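Side-chain contacts in Sel1 repeat family protein (Pseudomonas aeruginosa, PDB 6LCH), which probably acts as an immunity protein against the type VI secretion effector PldB and is built on a helical Sel1-repeat scaffold: residues G57-M62 against V96-Y101; Q89-L94 against F100-A105; F123-A128 against T137-F142. All coordinates share one frame; numbering follows the deposited sequence.

Interaction 1 (G57-M62 against V96-Y101); sequences GHWKAM and VPQGFY
Trp59 and Val96 meet in a purely apolar contact between the first turn of helix 59-70 and the residue that leads into helix 97-107. Both methyls of Val96 lie against the tryptophan. Val96 CG1 lies 3.3 Å above the indole plane, offset toward the rim of the six-membered ring, where it comes within 3.5 Å of Trp59 CE3. CG2 lies lower along the side chain, 3.7 Å from Trp59 CB, and the valine fork thus spans the stem and the ring system. This side of the ring is turned to Val96 by the first torsion of Trp59, which places CG between the backbone N and the carbonyl carbon (chi1 71°). On the opposite side the indole carries CG of Lys60, so the ring is held between two aliphatic groups.

Gln98 adds a second apolar touch, its CB lying 3.8 Å from Trp59 CZ3. Beyond CB the chain bends away from the indole, and both its amide oxygen and its nitrogen are bonded: OE1 accepts from Asn132 ND2 and NE2 donates to Asp102 OD2.

The polar bonds lie within each segment or lead out of it. Gly57, with positive phi, closes the preceding helix in a Schellman motif. His58 is the N-cap of the next helix: Ala61 N donates to His58 ND1 over 3.1 Å, almost in the imidazole plane. Its NE2 is hydrogen-bonded to Asp25 OD1, and its ring stacks with Tyr28, which ties the cap to helix 22-34.

No hydrogen bond crosses between the two segments, and all three touching residues are buried. The contact therefore rests on buried hydrocarbon, while the His58 cap fixes the start of helix 59-70 and the amide bonds fix Gln98.

Interaction 2 (Q89-L94 against F100-A105); sequences QKMIDL and FYDMGA
Ile92 packs over one face of the Phe100 ring, joining the last turn of helix 81-93 to the first turns of helix 97-107. Its CG1 lies 4.1 Å from the ring centroid and 18° off the normal, a CH-pi contact, while CG2 reaches the rim at Phe100 CE1 (3.8 Å). With CG1 beside the backbone N (chi1 -73°) and the chain extended beyond it, CD1 runs on past the ring to Met103 CB, 3.9 Å away. Phe123 touches both Ile92 and Met103, and Lys126 and Ala127 of the same helix, 123-129, pack on Phe100.

Met103 reaches the other way, toward helix 81-93. Bent at chi2 and chi3, it brings its CE methyl to 3.5 Å from Gln89 N and 3.6 Å from Gln89 OE1. The amide of Gln89 is held by Asp93: NE2 donates to OD1, one helical turn on, from above the carboxylate plane.

At the flank toward helix 59-70, Met91 CE lies 3.4 Å from Asp102 OD1, the oxygen that is also hydrogen-bonded to His63 ND1.

The two axes approach to 9.1 Å with 146° between their directions. Successive helices packed roughly antiparallel in this way, joined by a short turn, are characteristic of alpha-solenoids such as the Sel1 and TPR families.

Interaction 3 (F123-A128 against T137-F142); sequences FLDKAA and TELGKF
Leu139 reaches from helix 133-146 toward helix 123-129 and sets its two methyls against Leu124, Asp125 and Ala128. CD1 is 3.5 Å from Ala128 CB. OD2 of Asp125 lies against both methyls, 3.6 Å from Leu139 CD1 and 3.8 Å from Leu139 CD2. CD2 also meets Leu124 CD1 at 4.1 Å; these two leucine side chains slide past one another in opposite directions. Leu124 CD1 also meets the aliphatic part of Glu138, CG of which lies 3.7 Å away. CG of Glu138 stands anti to the backbone N (chi1 170°), which sets it against the leucine; the bend at chi2 then directs the carboxylate.

Farther out, Lys141 NZ forms a long salt bridge with Glu138 OE1, one turn along the helix. Leu124 also touches Tyr101 and Ala135, and Asn109 OD1 accepts from its backbone N. Phe8 packs on Asp125.

The axes are 10.3 Å apart at their closest, with directions 124° from parallel, and five residues touch across the segments. No hydrogen bond links them: the partly buried joint is mostly methyls and the Glu138 methylene, with one carboxylate oxygen set against the leucine, and its cohesion is probably largely van der Waals.

How the interactions relate
The three contacts run along the helical array. Interactions 1 and 2 have centres about 6 Å apart and share helix 97-107, which packs against helix 59-70 in the first and helix 81-93 in the second. Met91 ties them directly: its O is probably hydrogen-bonded to Val96 N (2.9 Å), and its CG lies 3.3 Å from Met62 CE. Interaction 3 is centred about 14 Å from interaction 2 and about 16 Å from interaction 1. Helix 123-129 links it to both, as Phe123 CD2 packs on Gly104 CA (3.5 Å) and Ala127 CB on Pro97 O (3.3 Å). Packing thus passes continuously from helix 59-70 to helix 133-146.

Interaction 1 (G57-M62 against V96-Y101)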
loop_
_atom_site.group_PDB
_atom_site.type_symbol
_atom_site.label_atom_id
_atom_site.label_comp_id
_atom_site.label_asym_id
_atom_site.label_seq_id
_atom_site.Cartn_x
_atom_site.Cartn_y
_atom_site.Cartn_z
ATOM N N GLY A 57 7.407 -16.578 -14.641
ATOM C CA GLY A 57 6.935 -15.243 -14.949
ATOM C C GLY A 57 5.978 -14.628 -13.952
ATOM O O GLY A 57 5.425 -13.557 -14.234
ATOM N N HIS A 58 5.757 -15.262 -12.805
ATOM C CA HIS A 58 4.813 -14.740 -11.824
ATOM C C HIS A 58 5.377 -13.476 -11.186
ATOM O O HIS A 58 6.437 -13.517 -10.554
ATOM C CB HIS A 58 4.526 -15.797 -10.761
ATOM C CG HIS A 58 3.259 -15.557 -10.005
ATOM N ND1 HIS A 58 3.176 -14.668 -8.954
ATOM C CD2 HIS A 58 2.020 -16.084 -10.153
ATOM C CE1 HIS A 58 1.941 -14.664 -8.481
ATOM N NE2 HIS A 58 1.221 -15.513 -9.192
ATOM N N TRP A 59 4.670 -12.352 -11.335
ATOM C CA TRP A 59 5.281 -11.083 -10.949
ATOM C C TRP A 59 5.129 -10.778 -9.463
ATOM O O TRP A 59 6.007 -10.128 -8.881
ATOM C CB TRP A 59 4.742 -9.941 -11.822
ATOM C CG TRP A 59 3.323 -9.539 -11.588
ATOM C CD1 TRP A 59 2.220 -10.001 -12.244
ATOM C CD2 TRP A 59 2.853 -8.567 -10.646
ATOM N NE1 TRP A 59 1.091 -9.386 -11.761
ATOM C CE2 TRP A 59 1.452 -8.501 -10.778
ATOM C CE3 TRP A 59 3.482 -7.752 -9.698
ATOM C CZ2 TRP A 59 0.669 -7.647 -10.001
ATOM C CZ3 TRP A 59 2.702 -6.910 -8.924
ATOM C CH2 TRP A 59 1.311 -6.862 -9.081
ATOM N N LYS A 60 4.060 -11.242 -8.817
ATOM C CA LYS A 60 3.972 -11.063 -7.372
ATOM C C LYS A 60 4.983 -11.944 -6.652
ATOM O O LYS A 60 5.546 -11.547 -5.626
ATOM C CB LYS A 60 2.554 -11.345 -6.888
ATOM C CG LYS A 60 1.584 -10.229 -7.213
ATOM C CD LYS A 60 0.174 -10.748 -7.381
ATOM C CE LYS A 60 -0.818 -9.602 -7.462
ATOM N NZ LYS A 60 -1.037 -8.971 -6.132
ATOM N N ALA A 61 5.240 -13.139 -7.183
ATOM C CA ALA A 61 6.280 -13.990 -6.618
ATOM C C ALA A 61 7.650 -13.332 -6.724
ATOM O O ALA A 61 8.462 -13.429 -5.801
ATOM C CB ALA A 61 6.281 -15.349 -7.317
ATOM N N MET A 62 7.925 -12.664 -7.850
ATOM C CA MET A 62 9.175 -11.920 -7.994
ATOM C C MET A 62 9.264 -10.801 -6.968
ATOM O O MET A 62 10.314 -10.591 -6.350
ATOM C CB MET A 62 9.280 -11.336 -9.403
ATOM C CG MET A 62 9.451 -12.361 -10.490
ATOM S SD MET A 62 9.781 -11.577 -12.069
ATOM C CE MET A 62 8.214 -10.878 -12.503
ATOM N N VAL A 96 5.990 -4.874 -15.923
ATOM C CA VAL A 96 5.149 -4.894 -14.728
ATOM C C VAL A 96 5.327 -3.565 -13.997
ATOM O O VAL A 96 6.459 -3.199 -13.652
ATOM C CB VAL A 96 5.488 -6.086 -13.818
ATOM C CG1 VAL A 96 4.690 -5.998 -12.533
ATOM C CG2 VAL A 96 5.194 -7.397 -14.530
ATOM N N PRO A 97 4.253 -2.808 -13.761
ATOM C CA PRO A 97 4.421 -1.474 -13.154
ATOM C C PRO A 97 5.085 -1.508 -11.788
ATOM O O PRO A 97 5.888 -0.620 -11.478
ATOM C CB PRO A 97 2.983 -0.942 -13.081
ATOM C CG PRO A 97 2.228 -1.724 -14.114
ATOM C CD PRO A 97 2.857 -3.082 -14.136
ATOM N N GLN A 98 4.784 -2.517 -10.966
ATOM C CA GLN A 98 5.452 -2.636 -9.673
ATOM C C GLN A 98 6.954 -2.854 -9.834
ATOM O O GLN A 98 7.732 -2.480 -8.951
ATOM C CB GLN A 98 4.826 -3.776 -8.861
ATOM C CG GLN A 98 5.301 -3.854 -7.406
ATOM C CD GLN A 98 4.796 -2.700 -6.557
ATOM O OE1 GLN A 98 3.667 -2.230 -6.727
ATOM N NE2 GLN A 98 5.633 -2.239 -5.632
ATOM N N GLY A 99 7.380 -3.441 -10.955
ATOM C CA GLY A 99 8.803 -3.660 -11.170
ATOM C C GLY A 99 9.598 -2.370 -11.244
ATOM O O GLY A 99 10.736 -2.303 -10.773
ATOM N N PHE A 100 9.006 -1.324 -11.826
ATOM C CA PHE A 100 9.680 -0.029 -11.886
ATOM C C PHE A 100 9.773 0.610 -10.506
ATOM O O PHE A 100 10.821 1.151 -10.129
ATOM C CB PHE A 100 8.942 0.894 -12.855
ATOM C CG PHE A 100 8.942 0.406 -14.275
ATOM C CD1 PHE A 100 10.038 0.615 -15.093
ATOM C CD2 PHE A 100 7.846 -0.269 -14.791
ATOM C CE1 PHE A 100 10.044 0.166 -16.407
ATOM C CE2 PHE A 100 7.845 -0.718 -16.107
ATOM C CZ PHE A 100 8.946 -0.498 -16.911
ATOM N N TYR A 101 8.673 0.585 -9.749
ATOM C CA TYR A 101 8.689 1.101 -8.384
ATOM C C TYR A 101 9.746 0.400 -7.539
ATOM O O TYR A 101 10.456 1.044 -6.758
ATOM C CB TYR A 101 7.307 0.935 -7.748
ATOM C CG TYR A 101 7.222 1.358 -6.293
ATOM C CD1 TYR A 101 7.385 0.434 -5.264
ATOM C CD2 TYR A 101 6.959 2.677 -5.950
ATOM C CE1 TYR A 101 7.299 0.817 -3.940
ATOM C CE2 TYR A 101 6.871 3.069 -4.627
ATOM C CZ TYR A 101 7.043 2.139 -3.627
ATOM O OH TYR A 101 6.950 2.534 -2.312
#

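Interaction 2 (Q89-L94 against F100-A105)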
loop_
_atom_site.group_PDB
_atom_site.type_symbol
_atom_site.label_atom_id
_atom_site.label_comp_id
_atom_site.label_asym_id
_atom_site.label_seq_id
_atom_site.Cartn_x
_atom_site.Cartn_y
_atom_site.Cartn_z
ATOM N N GLN A 89 14.520 -6.669 -12.459
ATOM C CA GLN A 89 14.687 -6.501 -13.900
ATOM C C GLN A 89 13.800 -7.459 -14.689
ATOM O O GLN A 89 13.334 -7.114 -15.782
ATOM C CB GLN A 89 16.151 -6.696 -14.291
ATOM C CG GLN A 89 16.447 -6.387 -15.758
ATOM C CD GLN A 89 16.042 -4.980 -16.156
ATOM O OE1 GLN A 89 16.365 -4.012 -15.468
ATOM N NE2 GLN A 89 15.335 -4.860 -17.276
ATOM N N LYS A 90 13.559 -8.660 -14.163
ATOM C CA LYS A 90 12.616 -9.562 -14.814
ATOM C C LYS A 90 11.205 -8.990 -14.783
ATOM O O LYS A 90 10.439 -9.161 -15.737
ATOM C CB LYS A 90 12.664 -10.941 -14.156
ATOM C CG LYS A 90 13.992 -11.665 -14.346
ATOM C CD LYS A 90 14.197 -12.744 -13.290
ATOM C CE LYS A 90 15.678 -12.985 -13.027
ATOM N NZ LYS A 90 16.423 -13.398 -14.248
ATOM N N MET A 91 10.843 -8.305 -13.693
ATOM C CA MET A 91 9.552 -7.625 -13.630
ATOM C C MET A 91 9.461 -6.542 -14.691
ATOM O O MET A 91 8.437 -6.396 -15.368
ATOM C CB MET A 91 9.348 -7.011 -12.244
ATOM C CG MET A 91 9.263 -8.014 -11.129
ATOM S SD MET A 91 8.476 -7.340 -9.670
ATOM C CE MET A 91 9.827 -7.243 -8.596
ATOM N N ILE A 92 10.524 -5.752 -14.824
ATOM C CA ILE A 92 10.558 -4.692 -15.825
ATOM C C ILE A 92 10.516 -5.286 -17.231
ATOM O O ILE A 92 9.856 -4.747 -18.130
ATOM C CB ILE A 92 11.803 -3.813 -15.600
ATOM C CG1 ILE A 92 11.609 -2.931 -14.366
ATOM C CG2 ILE A 92 12.109 -2.984 -16.826
ATOM C CD1 ILE A 92 12.801 -2.043 -14.048
ATOM N N ASP A 93 11.198 -6.420 -17.436
ATOM C CA ASP A 93 11.179 -7.080 -18.741
ATOM C C ASP A 93 9.761 -7.397 -19.188
ATOM O O ASP A 93 9.462 -7.354 -20.387
ATOM C CB ASP A 93 12.004 -8.364 -18.697
ATOM C CG ASP A 93 13.489 -8.102 -18.720
ATOM O OD1 ASP A 93 13.889 -6.938 -18.928
ATOM O OD2 ASP A 93 14.260 -9.065 -18.529
ATOM N N LEU A 94 8.881 -7.726 -18.245
ATOM C CA LEU A 94 7.473 -7.954 -18.522
ATOM C C LEU A 94 6.650 -6.674 -18.462
ATOM O O LEU A 94 5.421 -6.739 -18.560
ATOM C CB LEU A 94 6.903 -8.976 -17.537
ATOM C CG LEU A 94 7.502 -10.385 -17.560
ATOM C CD1 LEU A 94 7.028 -11.177 -16.355
ATOM C CD2 LEU A 94 7.145 -11.103 -18.861
ATOM N N PHE A 100 9.006 -1.324 -11.826
ATOM C CA PHE A 100 9.680 -0.029 -11.886
ATOM C C PHE A 100 9.773 0.610 -10.506
ATOM O O PHE A 100 10.821 1.151 -10.129
ATOM C CB PHE A 100 8.942 0.894 -12.855
ATOM C CG PHE A 100 8.942 0.406 -14.275
ATOM C CD1 PHE A 100 10.038 0.615 -15.093
ATOM C CD2 PHE A 100 7.846 -0.269 -14.791
ATOM C CE1 PHE A 100 10.044 0.166 -16.407
ATOM C CE2 PHE A 100 7.845 -0.718 -16.107
ATOM C CZ PHE A 100 8.946 -0.498 -16.911
ATOM N N TYR A 101 8.673 0.585 -9.749
ATOM C CA TYR A 101 8.689 1.101 -8.384
ATOM C C TYR A 101 9.746 0.400 -7.539
ATOM O O TYR A 101 10.456 1.044 -6.758
ATOM C CB TYR A 101 7.307 0.935 -7.748
ATOM C CG TYR A 101 7.222 1.358 -6.293
ATOM C CD1 TYR A 101 7.385 0.434 -5.264
ATOM C CD2 TYR A 101 6.959 2.677 -5.950
ATOM C CE1 TYR A 101 7.299 0.817 -3.940
ATOM C CE2 TYR A 101 6.871 3.069 -4.627
ATOM C CZ TYR A 101 7.043 2.139 -3.627
ATOM O OH TYR A 101 6.950 2.534 -2.312
ATOM N N ASP A 102 9.859 -0.920 -7.678
ATOM C CA ASP A 102 10.793 -1.664 -6.840
ATOM C C ASP A 102 12.237 -1.355 -7.214
ATOM O O ASP A 102 13.107 -1.290 -6.340
ATOM C CB ASP A 102 10.529 -3.166 -6.949
ATOM C CG ASP A 102 9.163 -3.570 -6.425
ATOM O OD1 ASP A 102 8.589 -4.536 -6.973
ATOM O OD2 ASP A 102 8.658 -2.938 -5.473
ATOM N N MET A 103 12.515 -1.176 -8.508
ATOM C CA MET A 103 13.888 -0.928 -8.932
ATOM C C MET A 103 14.370 0.446 -8.487
ATOM O O MET A 103 15.532 0.606 -8.098
ATOM C CB MET A 103 14.005 -1.066 -10.448
ATOM C CG MET A 103 15.428 -0.969 -10.949
ATOM S SD MET A 103 16.387 -2.443 -10.590
ATOM C CE MET A 103 15.886 -3.490 -11.957
ATOM N N GLY A 104 13.495 1.453 -8.546
ATOM C CA GLY A 104 13.884 2.787 -8.114
ATOM C C GLY A 104 14.254 2.850 -6.646
ATOM O O GLY A 104 15.103 3.651 -6.250
ATOM N N ALA A 105 13.623 2.014 -5.820
ATOM C CA ALA A 105 14.013 1.900 -4.421
ATOM C C ALA A 105 15.333 1.162 -4.248
ATOM O O ALA A 105 15.904 1.190 -3.153
ATOM C CB ALA A 105 12.917 1.192 -3.623
#

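Interaction 3 (F123-A128 against T137-F142)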
loop_
_atom_site.group_PDB
_atom_site.type_symbol
_atom_site.label_atom_id
_atom_site.label_comp_id
_atom_site.label_asym_id
_atom_site.label_seq_id
_atom_site.Cartn_x
_atom_site.Cartn_y
_atom_site.Cartn_z
ATOM N N PHE A 123 12.047 6.024 -12.402
ATOM C CA PHE A 123 11.366 4.786 -12.041
ATOM C C PHE A 123 9.989 5.069 -11.456
ATOM O O PHE A 123 9.003 4.428 -11.840
ATOM C CB PHE A 123 12.225 3.969 -11.076
ATOM C CG PHE A 123 13.266 3.133 -11.768
ATOM C CD1 PHE A 123 12.892 2.149 -12.671
ATOM C CD2 PHE A 123 14.613 3.343 -11.535
ATOM C CE1 PHE A 123 13.843 1.388 -13.322
ATOM C CE2 PHE A 123 15.568 2.585 -12.181
ATOM C CZ PHE A 123 15.183 1.607 -13.080
ATOM N N LEU A 124 9.894 6.058 -10.563
ATOM C CA LEU A 124 8.601 6.402 -9.981
ATOM C C LEU A 124 7.625 6.886 -11.044
ATOM O O LEU A 124 6.455 6.487 -11.049
ATOM C CB LEU A 124 8.777 7.470 -8.902
ATOM C CG LEU A 124 9.159 6.991 -7.501
ATOM C CD1 LEU A 124 9.218 8.176 -6.548
ATOM C CD2 LEU A 124 8.168 5.955 -7.006
ATOM N N ASP A 125 8.086 7.759 -11.943
ATOM C CA ASP A 125 7.198 8.303 -12.965
ATOM C C ASP A 125 6.747 7.220 -13.938
ATOM O O ASP A 125 5.570 7.171 -14.312
ATOM C CB ASP A 125 7.888 9.446 -13.706
ATOM C CG ASP A 125 7.963 10.716 -12.875
ATOM O OD1 ASP A 125 8.866 11.544 -13.123
ATOM O OD2 ASP A 125 7.124 10.881 -11.964
ATOM N N LYS A 126 7.662 6.341 -14.351
ATOM C CA LYS A 126 7.288 5.245 -15.241
ATOM C C LYS A 126 6.268 4.324 -14.579
ATOM O O LYS A 126 5.254 3.963 -15.188
ATOM C CB LYS A 126 8.531 4.464 -15.662
ATOM C CG LYS A 126 8.246 3.361 -16.676
ATOM C CD LYS A 126 7.536 3.899 -17.907
ATOM C CE LYS A 126 7.450 2.836 -19.004
ATOM N NZ LYS A 126 6.406 3.142 -20.016
ATOM N N ALA A 127 6.518 3.939 -13.323
ATOM C CA ALA A 127 5.560 3.110 -12.597
ATOM C C ALA A 127 4.234 3.836 -12.409
ATOM O O ALA A 127 3.166 3.266 -12.656
ATOM C CB ALA A 127 6.143 2.690 -11.247
ATOM N N ALA A 128 4.281 5.098 -11.972
ATOM C CA ALA A 128 3.062 5.895 -11.905
ATOM C C ALA A 128 2.430 6.044 -13.282
ATOM O O ALA A 128 1.199 6.107 -13.401
ATOM C CB ALA A 128 3.357 7.269 -11.304
ATOM N N THR A 137 1.364 6.929 -4.886
ATOM C CA THR A 137 1.263 7.357 -3.493
ATOM C C THR A 137 2.541 8.042 -3.024
ATOM O O THR A 137 2.482 9.052 -2.310
ATOM C CB THR A 137 0.942 6.151 -2.610
ATOM O OG1 THR A 137 -0.287 5.561 -3.046
ATOM C CG2 THR A 137 0.815 6.561 -1.151
ATOM N N GLU A 138 3.705 7.505 -3.402
ATOM C CA GLU A 138 4.965 8.138 -3.022
ATOM C C GLU A 138 5.105 9.510 -3.669
ATOM O O GLU A 138 5.534 10.469 -3.017
ATOM C CB GLU A 138 6.147 7.250 -3.410
ATOM C CG GLU A 138 7.507 7.932 -3.268
ATOM C CD GLU A 138 7.906 8.147 -1.819
ATOM O OE1 GLU A 138 7.440 7.373 -0.955
ATOM O OE2 GLU A 138 8.681 9.091 -1.544
ATOM N N LEU A 139 4.760 9.617 -4.954
ATOM C CA LEU A 139 4.782 10.918 -5.614
ATOM C C LEU A 139 3.822 11.883 -4.935
ATOM O O LEU A 139 4.140 13.066 -4.752
ATOM C CB LEU A 139 4.436 10.761 -7.097
ATOM C CG LEU A 139 5.501 10.110 -7.983
ATOM C CD1 LEU A 139 4.905 9.715 -9.325
ATOM C CD2 LEU A 139 6.697 11.025 -8.185
ATOM N N GLY A 140 2.643 11.392 -4.553
ATOM C CA GLY A 140 1.722 12.211 -3.788
ATOM C C GLY A 140 2.341 12.754 -2.517
ATOM O O GLY A 140 2.143 13.917 -2.167
ATOM N N LYS A 141 3.126 11.926 -1.825
ATOM C CA LYS A 141 3.757 12.369 -0.584
ATOM C C LYS A 141 4.803 13.449 -0.838
ATOM O O LYS A 141 4.939 14.384 -0.042
ATOM C CB LYS A 141 4.374 11.173 0.139
ATOM C CG LYS A 141 3.341 10.298 0.834
ATOM C CD LYS A 141 3.728 8.827 0.812
ATOM C CE LYS A 141 4.843 8.524 1.795
ATOM N NZ LYS A 141 4.978 7.056 2.037
ATOM N N PHE A 142 5.557 13.334 -1.935
ATOM C CA PHE A 142 6.548 14.356 -2.261
ATOM C C PHE A 142 5.875 15.647 -2.710
ATOM O O PHE A 142 6.302 16.744 -2.331
ATOM C CB PHE A 142 7.499 13.839 -3.345
ATOM C CG PHE A 142 8.494 14.861 -3.831
ATOM C CD1 PHE A 142 9.687 15.064 -3.155
ATOM C CD2 PHE A 142 8.245 15.611 -4.970
ATOM C CE1 PHE A 142 10.606 16.001 -3.597
ATOM C CE2 PHE A 142 9.160 16.554 -5.416
ATOM C CZ PHE A 142 10.342 16.747 -4.731
#